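Local coordinates for trimethylamine-N-oxide reductase (PDB 7L5I), which probably reduces S- and N-oxides such as trimethylamine N-oxide at a molybdenum centre carried by two pyranopterin guanine dinucleotide cofactors, at residues 373-378 with 610-615. Numbering follows the deposited sequence.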
loop_
_atom_site.group_PDB
_atom_site.type_symbol
_atom_site.label_atom_id
_atom_site.label_comp_id
_atom_site.label_asym_id
_atom_site.label_seq_id
_atom_site.Cartn_x
_atom_site.Cartn_y
_atom_site.Cartn_z
ATOM N N GLY A 373 7.130 28.727 -0.040
ATOM C CA GLY A 373 8.347 29.167 0.614
ATOM C C GLY A 373 8.482 28.838 2.079
ATOM O O GLY A 373 9.326 29.431 2.757
ATOM N N GLN A 374 7.692 27.890 2.593
ATOM C CA GLN A 374 7.671 27.589 4.022
ATOM C C GLN A 374 8.390 26.282 4.351
ATOM O O GLN A 374 8.372 25.848 5.506
ATOM C CB GLN A 374 6.223 27.554 4.512
ATOM C CG GLN A 374 5.456 28.830 4.264
ATOM C CD GLN A 374 3.981 28.657 4.544
ATOM O OE1 GLN A 374 3.596 27.803 5.331
ATOM N NE2 GLN A 374 3.155 29.460 3.890
ATOM N N ILE A 375 9.042 25.674 3.360
ATOM C CA ILE A 375 9.803 24.446 3.574
ATOM C C ILE A 375 10.915 24.714 4.569
ATOM O O ILE A 375 11.647 25.696 4.436
ATOM C CB ILE A 375 10.368 23.955 2.236
ATOM C CG1 ILE A 375 9.237 23.476 1.320
ATOM C CG2 ILE A 375 11.373 22.843 2.470
ATOM C CD1 ILE A 375 9.667 23.254 -0.132
ATOM N N GLY A 376 11.069 23.825 5.562
ATOM C CA GLY A 376 12.078 24.002 6.572
ATOM C C GLY A 376 11.710 24.896 7.737
ATOM O O GLY A 376 12.555 25.125 8.615
ATOM N N LEU A 377 10.482 25.433 7.769
ATOM C CA LEU A 377 9.993 26.214 8.889
ATOM C C LEU A 377 9.092 25.368 9.787
ATOM O O LEU A 377 8.432 24.444 9.309
ATOM C CB LEU A 377 9.197 27.412 8.401
ATOM C CG LEU A 377 9.934 28.427 7.527
ATOM C CD1 LEU A 377 8.941 29.517 7.116
ATOM C CD2 LEU A 377 11.110 28.996 8.286
ATOM N N PRO A 378 9.042 25.666 11.084
ATOM C CA PRO A 378 8.093 24.963 11.963
ATOM C C PRO A 378 6.687 25.009 11.383
ATOM O O PRO A 378 6.215 26.046 10.947
ATOM C CB PRO A 378 8.187 25.738 13.281
ATOM C CG PRO A 378 9.563 26.304 13.280
ATOM C CD PRO A 378 9.823 26.676 11.825
ATOM N N VAL A 610 12.398 19.613 12.565
ATOM C CA VAL A 610 11.774 20.154 11.364
ATOM C C VAL A 610 12.500 19.579 10.150
ATOM O O VAL A 610 13.715 19.753 9.991
ATOM C CB VAL A 610 11.800 21.694 11.367
ATOM C CG1 VAL A 610 11.269 22.262 10.050
ATOM C CG2 VAL A 610 11.016 22.240 12.553
ATOM N N ARG A 611 11.751 18.895 9.290
ATOM C CA ARG A 611 12.326 18.353 8.073
ATOM C C ARG A 611 12.795 19.490 7.165
ATOM O O ARG A 611 12.125 20.502 7.010
ATOM C CB ARG A 611 11.284 17.460 7.399
ATOM C CG ARG A 611 11.848 16.562 6.312
ATOM C CD ARG A 611 10.866 15.467 5.846
ATOM N NE ARG A 611 11.495 14.796 4.703
ATOM C CZ ARG A 611 12.425 13.860 4.800
ATOM N NH1 ARG A 611 12.811 13.388 5.998
ATOM N NH2 ARG A 611 12.986 13.363 3.708
ATOM N N TYR A 612 13.979 19.325 6.583
ATOM C CA TYR A 612 14.598 20.327 5.708
ATOM C C TYR A 612 14.992 21.587 6.472
ATOM O O TYR A 612 15.323 22.602 5.864
ATOM C CB TYR A 612 13.722 20.659 4.487
ATOM C CG TYR A 612 13.682 19.483 3.526
ATOM C CD1 TYR A 612 14.847 19.043 2.915
ATOM C CD2 TYR A 612 12.525 18.753 3.310
ATOM C CE1 TYR A 612 14.869 17.943 2.109
ATOM C CE2 TYR A 612 12.550 17.621 2.487
ATOM C CZ TYR A 612 13.732 17.234 1.889
ATOM O OH TYR A 612 13.833 16.131 1.065
ATOM N N GLY A 613 15.013 21.524 7.802
ATOM C CA GLY A 613 15.450 22.668 8.579
ATOM C C GLY A 613 16.908 23.013 8.340
ATOM O O GLY A 613 17.275 24.191 8.277
ATOM N N GLU A 614 17.757 21.995 8.199
ATOM C CA GLU A 614 19.173 22.280 7.966
ATOM C C GLU A 614 19.404 22.810 6.558
ATOM O O GLU A 614 20.208 23.730 6.356
ATOM C CB GLU A 614 20.001 21.038 8.215
ATOM C CG GLU A 614 20.019 20.636 9.697
ATOM C CD GLU A 614 20.218 21.826 10.652
ATOM O OE1 GLU A 614 19.335 22.044 11.515
ATOM O OE2 GLU A 614 21.239 22.550 10.530
ATOM N N PHE A 615 18.732 22.229 5.566
ATOM C CA PHE A 615 18.744 22.794 4.219
ATOM C C PHE A 615 18.300 24.241 4.227
ATOM O O PHE A 615 18.934 25.105 3.609
ATOM C CB PHE A 615 17.823 21.944 3.328
ATOM C CG PHE A 615 17.669 22.450 1.922
ATOM C CD1 PHE A 615 18.774 22.540 1.097
ATOM C CD2 PHE A 615 16.410 22.750 1.398
ATOM C CE1 PHE A 615 18.646 22.975 -0.230
ATOM C CE2 PHE A 615 16.290 23.182 0.074
ATOM C CZ PHE A 615 17.422 23.268 -0.742
HETATM O O HOH W 1 9.698 21.335 6.247
#
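G376 and V610 meet where two type II beta turns, Q374 to L377 and V610 to G613, pack against each other at the surface of this molybdopterin oxidoreductase. The first turn follows helix 359-372 and leads toward strand 381-383; the second runs into helix 613-617, with Y612 as N-cap. Each is closed by its own backbone bond, L377 N to Q374 O and G613 N to V610 O.

No direct hydrogen bond joins the turns, so the polar link is indirect: a water accepts from G376 N at 2.9 Å and lies 2.7 Å from R611 O, placed to donate to it, though other acceptors compete for its protons. A CA-H...O contact runs beside this bridge, from G376 CA to R611 O at 3.5 Å with 154° at the hydrogen. The backbones come close here, the CA atoms of G376 and G613 being 4.1 Å apart. Positive phi at G376 (84°), at the third position of the type II turn, suits glycine. Around the turns, Y612 OH is hydrogen-bonded to E191 OE1, and R611 NH2 makes salt bridges to E191 and E194. R616, in helix 613-617, gives hydrogen bonds from NH1 to G373 O and I375 O.

Apolar contacts flank the backbone meeting. I375 and Y612 lie side by side, CG2 of I375 being 3.8 Å from CB of Y612. V610 divides its two methyls: CG2 faces P378 CA at 4.0 Å, whereas CG1, set anti to the backbone N (chi1 175°), rests 3.5 Å from G376 O.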